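Local coordinates for protein separin (Saccharomyces cerevisiae, PDB 5U1T) that cleaves a subunit of the cohesin complex as a caspase-like cysteine protease at the onset of anaphase, thereby driving chromosome segregation, at residues A1121-L1125 / Y1388-K1393; I1132-T1136 / L1148-E1152; L1394-F1398 / G1520-M1524. All coordinates share one frame; numbering follows the deposited sequence.

The three contacts gather around helix 1388-1397. Interaction 1 sets the start of that helix against helix 1111-1127, and interaction 3 sets its end against the loop 1520-1524; their centres are about 12 Å apart, and Leu-1125 CD2 meets Leu-1395 CD1 at 3.6 Å. Interaction 2 pairs strands 1132-1139 and 1146-1152; along the chain it falls between the two segments of interaction 1, and interaction 3 comes after both. Its centre is about 12 Å from that of interaction 1, with Leu-1391 CD2 3.6 Å from Val-1134 CG1, and about 19 Å from that of interaction 3. Helix 1388-1397 thus packs on the hairpin's sheet and reaches the loop that leads into strand 1524-1528 of the second mixed sheet.

Interaction 1 of 3, residues A1121-L1125 / Y1388-K1393; sequences AQKDL and YVCLNK
Ala-1121 fits as a knob into a hole formed by Tyr-1388, Val-1389, Asn-1392 and Lys-1393. Its CB lies 3.9 Å from Val-1389 CA and 4.1 Å from Val-1389 CG2, while the Asn-1392 CB comes within 3.9 Å of the same methyl. One turn later Leu-1125 meets Leu-1391 with both methyls: CD1 and CD2 of Leu-1125 lie 3.8 and 3.9 Å from Leu-1391 CD2, the two side chains crossing at about a right angle. In Leu-1391, CG stands anti to the backbone N (chi1 -180°), and the second torsion then turns CD2 to Leu-1125. With an alanine here instead of Leu-1125 both methyls are gone, and Leu-1391 CD2 would probably lose its packing partner on this helix and be left facing a gap.

Gln-1122 and Tyr-1388 run side by side in the same direction, amide and ring planes 82° apart, with Gln-1122 OE1 3.5 Å from Tyr-1388 CE2. In the next shell, Arg-1077 makes a cation-pi contact with the Tyr-1388 ring, and Asp-1074 OD1 accepts a hydrogen bond from Tyr-1388 N at the start of the helix. Phe-1070 of helix 1062-1072 touches both Gln-1122 and Tyr-1388.

The contact is therefore carried mainly by packing. The short axes approach to 9.0 Å and cross at 48°, and Ala-1121 lies where the backbones come nearest, its CA 5.3 Å from Val-1389 CA: a buried helix-helix crossing with one knob-into-hole, Ala-1121.

Interaction 2 of 3, residues I1132-T1136 / L1148-E1152; sequences INVIT and LSKLE
Thr-1136 and Ser-1149 form a hydrogen-bonded pair: Thr-1136 N donates to Ser-1149 O at 2.9 Å, whereas the return bond from Ser-1149 N to Thr-1136 O is weak. Two residues back, Val-1134 and Leu-1151 make a looser pair with bent bonds. Leu-1151 N donates to Val-1134 O at 2.8 Å with an N-H...O angle of 130°, and Val-1134 N donates to Leu-1151 O at 3.2 Å. Several carbonyls also receive a CA-H...O contact: Val-1134 O faces Lys-1150 CA at 3.2 Å, and Ser-1149 O faces Ile-1135 CA at 3.1 Å.

Between these sites Ile-1135 and Lys-1150 form a non-hydrogen-bonded pair. The backbone of Ile-1135 instead bonds to Phe-1359 and Val-1361 of strand 1353-1362, and Asn-1133 bonds in the same way to His-1357 and Phe-1359, so alternate residues of strand 1132-1139 serve its two neighbours. The side chains of the pair run alongside each other; with CG anti to the backbone N (chi1 -167°), Lys-1150 brings CG to 3.6 Å from Ile-1135 CG1, and Phe-1244 makes a cation-pi contact with the lysine.

On the opposite face are Val-1134 and Leu-1151, CB to CB 4.0 Å, together with Thr-1136 and Ser-1149. Ser-1149 OG hydrogen-bonds His-1160 ND1 on the next strand, 1157-1163, and helix 1388-1397 packs on this face through Tyr-1388 on Thr-1136. Separately, Glu-1152 OE2 forms a salt bridge with Arg-1157 NH1 of that same next strand. With directions 161° apart, the segments are parts of the antiparallel beta hairpin of strands 1132-1139 and 1146-1152, within a larger mixed sheet.

Interaction 3 of 3, residues L1394-F1398 / G1520-M1524; sequences LLSRF and GGCPM
Phe-1398 meets Pro-1523 obliquely: the proline CB lies 3.6 Å from Phe-1398 CE2 and 3.8 Å from Phe-1398 CZ. One ring face carries Arg-1397 CG, 3.8 Å above the ring plane and offset toward the rim, so the residue just before the phenylalanine packs on its own neighbour. The second flat group is the Arg-1397 guanidinium. Gly-1521 lies at its edge with the carbonyl near the guanidinium plane, but the arginine is modelled too close to that oxygen for a bond to be trusted, and the detail of this meeting is doubtful. The chain, extended as far as NE with CG anti to the backbone N (chi1 -173°), directs the guanidinium toward the loop, though its exact placement is uncertain. Lys-1488 brings a like charge close to it.

The apolar part of the contact is completed by Leu-1394, which crosses Pro-1523 at about a right angle. Its CD2 lies 3.6 Å from Pro-1523 CA and 3.8 Å from Pro-1523 CB, so the same proline CB touches both the leucine methyl and the phenylalanine ring. Leu-1404 of strand 1404-1406 touches both Phe-1398 and Pro-1523 from outside.

Gly-1521 closes helix 1513-1519 with a Schellman motif. With phi at 92°, a side chain would collide with the carbonyl oxygen of Gly-1520, so only glycine fits comfortably here. The chain then enters strand 1524-1528, where Met-1524 bonds to Ser-1492 of the parallel neighbour 1492-1494. Helix 1388-1397 thus packs its last turn against the helix-to-strand turn of a beta-alpha-beta crossover in the six-stranded sheet of the caspase-like protease region.

Interaction 1 of 3, residues A1121-L1125 / Y1388-K1393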
loop_
_atom_site.group_PDB
_atom_site.type_symbol
_atom_site.label_atom_id
_atom_site.label_comp_id
_atom_site.label_asym_id
_atom_site.label_seq_id
_atom_site.Cartn_x
_atom_site.Cartn_y
_atom_site.Cartn_z
ATOM N N ALA A 1121 -3.481 9.283 -44.721
ATOM C CA ALA A 1121 -4.904 9.316 -45.015
ATOM C C ALA A 1121 -5.199 10.507 -45.914
ATOM O O ALA A 1121 -5.855 10.396 -46.955
ATOM C CB ALA A 1121 -5.710 9.399 -43.747
ATOM N N GLN A 1122 -4.685 11.654 -45.499
ATOM C CA GLN A 1122 -4.900 12.885 -46.217
ATOM C C GLN A 1122 -4.252 12.863 -47.604
ATOM O O GLN A 1122 -4.837 13.357 -48.571
ATOM C CB GLN A 1122 -4.372 14.032 -45.380
ATOM C CG GLN A 1122 -4.253 15.328 -46.096
ATOM C CD GLN A 1122 -4.243 16.467 -45.119
ATOM O OE1 GLN A 1122 -4.813 16.347 -44.030
ATOM N NE2 GLN A 1122 -3.593 17.579 -45.488
ATOM N N LYS A 1123 -3.058 12.282 -47.704
ATOM C CA LYS A 1123 -2.393 12.153 -48.994
ATOM C C LYS A 1123 -3.219 11.260 -49.914
ATOM O O LYS A 1123 -3.407 11.562 -51.094
ATOM C CB LYS A 1123 -0.976 11.600 -48.833
ATOM C CG LYS A 1123 -0.382 11.053 -50.126
ATOM C CD LYS A 1123 1.081 11.422 -50.293
ATOM C CE LYS A 1123 1.780 10.500 -51.282
ATOM N NZ LYS A 1123 1.881 9.095 -50.748
ATOM N N ASP A 1124 -3.738 10.172 -49.358
ATOM C CA ASP A 1124 -4.577 9.252 -50.120
ATOM C C ASP A 1124 -5.877 9.889 -50.577
ATOM O O ASP A 1124 -6.261 9.726 -51.728
ATOM C CB ASP A 1124 -4.885 8.003 -49.303
ATOM C CG ASP A 1124 -3.716 7.069 -49.229
ATOM O OD1 ASP A 1124 -2.820 7.189 -50.096
ATOM O OD2 ASP A 1124 -3.693 6.223 -48.311
ATOM N N LEU A 1125 -6.555 10.605 -49.676
ATOM C CA LEU A 1125 -7.806 11.283 -50.026
ATOM C C LEU A 1125 -7.590 12.251 -51.190
ATOM O O LEU A 1125 -8.366 12.282 -52.148
ATOM C CB LEU A 1125 -8.382 12.034 -48.818
ATOM C CG LEU A 1125 -9.232 11.223 -47.837
ATOM C CD1 LEU A 1125 -9.665 12.083 -46.669
ATOM C CD2 LEU A 1125 -10.442 10.625 -48.519
ATOM N N TYR A 1388 -10.353 12.179 -40.838
ATOM C CA TYR A 1388 -9.787 11.830 -42.151
ATOM C C TYR A 1388 -9.360 10.371 -42.234
ATOM O O TYR A 1388 -9.440 9.745 -43.306
ATOM C CB TYR A 1388 -8.567 12.694 -42.498
ATOM C CG TYR A 1388 -8.844 14.156 -42.725
ATOM C CD1 TYR A 1388 -10.100 14.595 -43.114
ATOM C CD2 TYR A 1388 -7.842 15.102 -42.542
ATOM C CE1 TYR A 1388 -10.358 15.932 -43.314
ATOM C CE2 TYR A 1388 -8.090 16.443 -42.737
ATOM C CZ TYR A 1388 -9.352 16.855 -43.126
ATOM O OH TYR A 1388 -9.616 18.193 -43.327
ATOM N N VAL A 1389 -8.877 9.841 -41.112
ATOM C CA VAL A 1389 -8.368 8.477 -41.086
ATOM C C VAL A 1389 -9.518 7.486 -41.226
ATOM O O VAL A 1389 -9.374 6.449 -41.875
ATOM C CB VAL A 1389 -7.559 8.178 -39.796
ATOM C CG1 VAL A 1389 -7.129 6.709 -39.764
ATOM C CG2 VAL A 1389 -6.334 9.094 -39.696
ATOM N N CYS A 1390 -10.664 7.817 -40.644
ATOM C CA CYS A 1390 -11.828 6.948 -40.760
ATOM C C CYS A 1390 -12.430 6.991 -42.181
ATOM O O CYS A 1390 -12.759 5.949 -42.777
ATOM C CB CYS A 1390 -12.891 7.331 -39.726
ATOM S SG CYS A 1390 -14.409 6.362 -39.900
ATOM N N LEU A 1391 -12.574 8.202 -42.713
ATOM C CA LEU A 1391 -13.029 8.368 -44.068
ATOM C C LEU A 1391 -12.126 7.574 -45.015
ATOM O O LEU A 1391 -12.618 6.778 -45.824
ATOM C CB LEU A 1391 -13.062 9.854 -44.452
ATOM C CG LEU A 1391 -13.543 10.159 -45.876
ATOM C CD1 LEU A 1391 -14.957 9.624 -46.093
ATOM C CD2 LEU A 1391 -13.458 11.656 -46.197
ATOM N N ASN A 1392 -10.812 7.754 -44.910
ATOM C CA ASN A 1392 -9.936 7.158 -45.918
ATOM C C ASN A 1392 -9.835 5.651 -45.812
ATOM O O ASN A 1392 -9.567 4.986 -46.802
ATOM C CB ASN A 1392 -8.529 7.752 -45.870
ATOM C CG ASN A 1392 -7.606 7.125 -46.911
ATOM O OD1 ASN A 1392 -7.766 7.351 -48.112
ATOM N ND2 ASN A 1392 -6.654 6.312 -46.455
ATOM N N LYS A 1393 -10.046 5.090 -44.627
ATOM C CA LYS A 1393 -10.027 3.633 -44.539
ATOM C C LYS A 1393 -11.358 3.076 -45.059
ATOM O O LYS A 1393 -11.379 2.048 -45.739
ATOM C CB LYS A 1393 -9.732 3.154 -43.112
ATOM C CG LYS A 1393 -8.317 3.524 -42.612
ATOM C CD LYS A 1393 -7.182 3.137 -43.608
ATOM C CE LYS A 1393 -5.872 3.888 -43.271
ATOM N NZ LYS A 1393 -6.065 5.401 -43.257
#

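Interaction 2 of 3, residues I1132-T1136 / L1148-E1152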
loop_
_atom_site.group_PDB
_atom_site.type_symbol
_atom_site.label_atom_id
_atom_site.label_comp_id
_atom_site.label_asym_id
_atom_site.label_seq_id
_atom_site.Cartn_x
_atom_site.Cartn_y
_atom_site.Cartn_z
ATOM N N ILE A 1132 -15.508 15.336 -54.689
ATOM C CA ILE A 1132 -16.258 15.575 -53.459
ATOM C C ILE A 1132 -15.664 16.717 -52.672
ATOM O O ILE A 1132 -14.528 17.120 -52.902
ATOM C CB ILE A 1132 -16.284 14.342 -52.536
ATOM C CG1 ILE A 1132 -14.871 13.778 -52.345
ATOM C CG2 ILE A 1132 -17.236 13.301 -53.068
ATOM C CD1 ILE A 1132 -14.800 12.690 -51.309
ATOM N N ASN A 1133 -16.454 17.247 -51.749
ATOM C CA ASN A 1133 -15.933 18.137 -50.727
ATOM C C ASN A 1133 -15.799 17.371 -49.422
ATOM O O ASN A 1133 -16.641 16.521 -49.089
ATOM C CB ASN A 1133 -16.830 19.349 -50.515
ATOM C CG ASN A 1133 -16.787 20.321 -51.662
ATOM O OD1 ASN A 1133 -15.884 20.285 -52.496
ATOM N ND2 ASN A 1133 -17.761 21.218 -51.698
ATOM N N VAL A 1134 -14.720 17.655 -48.703
ATOM C CA VAL A 1134 -14.555 17.144 -47.357
ATOM C C VAL A 1134 -14.327 18.346 -46.464
ATOM O O VAL A 1134 -13.318 19.026 -46.559
ATOM C CB VAL A 1134 -13.405 16.151 -47.254
ATOM C CG1 VAL A 1134 -13.603 15.278 -46.042
ATOM C CG2 VAL A 1134 -13.349 15.286 -48.497
ATOM N N ILE A 1135 -15.302 18.627 -45.619
ATOM C CA ILE A 1135 -15.317 19.861 -44.868
ATOM C C ILE A 1135 -15.333 19.563 -43.371
ATOM O O ILE A 1135 -16.255 18.902 -42.879
ATOM C CB ILE A 1135 -16.524 20.705 -45.255
ATOM C CG1 ILE A 1135 -16.416 21.081 -46.731
ATOM C CG2 ILE A 1135 -16.624 21.931 -44.392
ATOM C CD1 ILE A 1135 -17.585 21.877 -47.277
ATOM N N THR A 1136 -14.310 20.030 -42.653
ATOM C CA THR A 1136 -14.281 19.849 -41.205
ATOM C C THR A 1136 -15.008 21.022 -40.541
ATOM O O THR A 1136 -15.041 22.142 -41.076
ATOM C CB THR A 1136 -12.834 19.702 -40.662
ATOM O OG1 THR A 1136 -12.095 20.893 -40.926
ATOM C CG2 THR A 1136 -12.116 18.567 -41.365
ATOM N N LEU A 1148 -13.545 26.081 -40.059
ATOM C CA LEU A 1148 -13.874 25.299 -41.232
ATOM C C LEU A 1148 -12.608 24.967 -42.025
ATOM O O LEU A 1148 -11.712 25.789 -42.143
ATOM C CB LEU A 1148 -14.866 26.066 -42.110
ATOM C CG LEU A 1148 -16.071 26.691 -41.407
ATOM C CD1 LEU A 1148 -16.976 27.371 -42.421
ATOM C CD2 LEU A 1148 -16.841 25.638 -40.629
ATOM N N SER A 1149 -12.533 23.759 -42.562
ATOM C CA SER A 1149 -11.512 23.442 -43.555
ATOM C C SER A 1149 -12.173 22.660 -44.654
ATOM O O SER A 1149 -13.226 22.063 -44.446
ATOM C CB SER A 1149 -10.364 22.638 -42.950
ATOM O OG SER A 1149 -9.728 23.381 -41.934
ATOM N N LYS A 1150 -11.565 22.659 -45.826
ATOM C CA LYS A 1150 -12.161 21.983 -46.962
ATOM C C LYS A 1150 -11.072 21.306 -47.744
ATOM O O LYS A 1150 -9.959 21.807 -47.860
ATOM C CB LYS A 1150 -12.936 22.946 -47.867
ATOM C CG LYS A 1150 -13.835 22.251 -48.880
ATOM C CD LYS A 1150 -14.047 23.107 -50.132
ATOM C CE LYS A 1150 -14.673 24.459 -49.812
ATOM N NZ LYS A 1150 -14.463 25.509 -50.863
ATOM N N LEU A 1151 -11.412 20.148 -48.280
ATOM C CA LEU A 1151 -10.474 19.331 -49.010
ATOM C C LEU A 1151 -11.118 18.931 -50.331
ATOM O O LEU A 1151 -12.061 18.145 -50.351
ATOM C CB LEU A 1151 -10.107 18.123 -48.172
ATOM C CG LEU A 1151 -8.805 17.406 -48.470
ATOM C CD1 LEU A 1151 -8.209 16.868 -47.170
ATOM C CD2 LEU A 1151 -9.036 16.290 -49.485
ATOM N N GLU A 1152 -10.632 19.508 -51.426
ATOM C CA GLU A 1152 -11.176 19.223 -52.750
ATOM C C GLU A 1152 -10.234 18.300 -53.517
ATOM O O GLU A 1152 -9.333 18.772 -54.202
ATOM C CB GLU A 1152 -11.413 20.521 -53.536
ATOM C CG GLU A 1152 -12.491 21.432 -52.961
ATOM C CD GLU A 1152 -12.285 22.907 -53.331
ATOM O OE1 GLU A 1152 -11.320 23.533 -52.839
ATOM O OE2 GLU A 1152 -13.096 23.449 -54.115
#

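Interaction 3 of 3, residues L1394-F1398 / G1520-M1524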
loop_
_atom_site.group_PDB
_atom_site.type_symbol
_atom_site.label_atom_id
_atom_site.label_comp_id
_atom_site.label_asym_id
_atom_site.label_seq_id
_atom_site.Cartn_x
_atom_site.Cartn_y
_atom_site.Cartn_z
ATOM N N LEU A 1394 -12.460 3.764 -44.758
ATOM C CA LEU A 1394 -13.759 3.369 -45.283
ATOM C C LEU A 1394 -13.739 3.399 -46.809
ATOM O O LEU A 1394 -14.241 2.480 -47.463
ATOM C CB LEU A 1394 -14.863 4.280 -44.756
ATOM C CG LEU A 1394 -15.657 3.754 -43.568
ATOM C CD1 LEU A 1394 -16.854 4.646 -43.304
ATOM C CD2 LEU A 1394 -16.097 2.331 -43.817
ATOM N N LEU A 1395 -13.150 4.448 -47.378
ATOM C CA LEU A 1395 -13.060 4.543 -48.829
ATOM C C LEU A 1395 -12.072 3.503 -49.385
ATOM O O LEU A 1395 -12.324 2.898 -50.430
ATOM C CB LEU A 1395 -12.666 5.960 -49.270
ATOM C CG LEU A 1395 -13.629 7.125 -48.987
ATOM C CD1 LEU A 1395 -13.126 8.413 -49.604
ATOM C CD2 LEU A 1395 -15.032 6.845 -49.453
ATOM N N SER A 1396 -10.959 3.276 -48.698
ATOM C CA SER A 1396 -10.049 2.207 -49.121
ATOM C C SER A 1396 -10.733 0.836 -49.086
ATOM O O SER A 1396 -10.466 -0.014 -49.923
ATOM C CB SER A 1396 -8.789 2.178 -48.250
ATOM O OG SER A 1396 -7.774 2.999 -48.806
ATOM N N ARG A 1397 -11.629 0.641 -48.126
ATOM C CA ARG A 1397 -12.344 -0.620 -47.981
ATOM C C ARG A 1397 -13.217 -0.917 -49.190
ATOM O O ARG A 1397 -13.476 -2.084 -49.502
ATOM C CB ARG A 1397 -13.198 -0.597 -46.709
ATOM C CG ARG A 1397 -13.866 -1.914 -46.339
ATOM C CD ARG A 1397 -14.645 -1.769 -45.035
ATOM N NE ARG A 1397 -15.705 -2.767 -44.925
ATOM C CZ ARG A 1397 -16.496 -2.905 -43.865
ATOM N NH1 ARG A 1397 -17.443 -3.848 -43.852
ATOM N NH2 ARG A 1397 -16.338 -2.095 -42.822
ATOM N N PHE A 1398 -13.667 0.127 -49.882
ATOM C CA PHE A 1398 -14.556 -0.059 -51.032
ATOM C C PHE A 1398 -13.993 0.617 -52.298
ATOM O O PHE A 1398 -14.728 1.257 -53.062
ATOM C CB PHE A 1398 -15.966 0.474 -50.710
ATOM C CG PHE A 1398 -16.615 -0.173 -49.501
ATOM C CD1 PHE A 1398 -17.263 -1.396 -49.612
ATOM C CD2 PHE A 1398 -16.578 0.447 -48.259
ATOM C CE1 PHE A 1398 -17.862 -1.991 -48.506
ATOM C CE2 PHE A 1398 -17.172 -0.139 -47.148
ATOM C CZ PHE A 1398 -17.813 -1.365 -47.274
ATOM N N GLY A 1520 -16.918 -0.992 -35.077
ATOM C CA GLY A 1520 -17.209 -2.359 -35.470
ATOM C C GLY A 1520 -17.052 -2.591 -36.964
ATOM O O GLY A 1520 -17.206 -3.713 -37.450
ATOM N N GLY A 1521 -16.749 -1.534 -37.708
ATOM C CA GLY A 1521 -16.507 -1.689 -39.128
ATOM C C GLY A 1521 -17.758 -1.484 -39.958
ATOM O O GLY A 1521 -17.794 -1.826 -41.137
ATOM N N CYS A 1522 -18.792 -0.943 -39.320
ATOM C CA CYS A 1522 -19.961 -0.433 -40.028
ATOM C C CYS A 1522 -19.498 0.690 -40.951
ATOM O O CYS A 1522 -18.733 1.564 -40.519
ATOM C CB CYS A 1522 -21.024 0.071 -39.043
ATOM S SG CYS A 1522 -22.603 0.580 -39.771
ATOM N N PRO A 1523 -19.925 0.636 -42.227
ATOM C CA PRO A 1523 -19.595 1.601 -43.273
ATOM C C PRO A 1523 -20.684 2.654 -43.498
ATOM O O PRO A 1523 -20.482 3.590 -44.274
ATOM C CB PRO A 1523 -19.435 0.709 -44.507
ATOM C CG PRO A 1523 -20.417 -0.361 -44.292
ATOM C CD PRO A 1523 -20.551 -0.567 -42.799
ATOM N N MET A 1524 -21.829 2.499 -42.839
ATOM C CA MET A 1524 -22.921 3.478 -42.929
ATOM C C MET A 1524 -23.881 3.225 -41.785
ATOM O O MET A 1524 -24.521 2.190 -41.742
ATOM C CB MET A 1524 -23.668 3.383 -44.273
ATOM C CG MET A 1524 -24.671 4.520 -44.563
ATOM S SD MET A 1524 -26.145 4.684 -43.521
ATOM C CE MET A 1524 -26.858 3.056 -43.685
#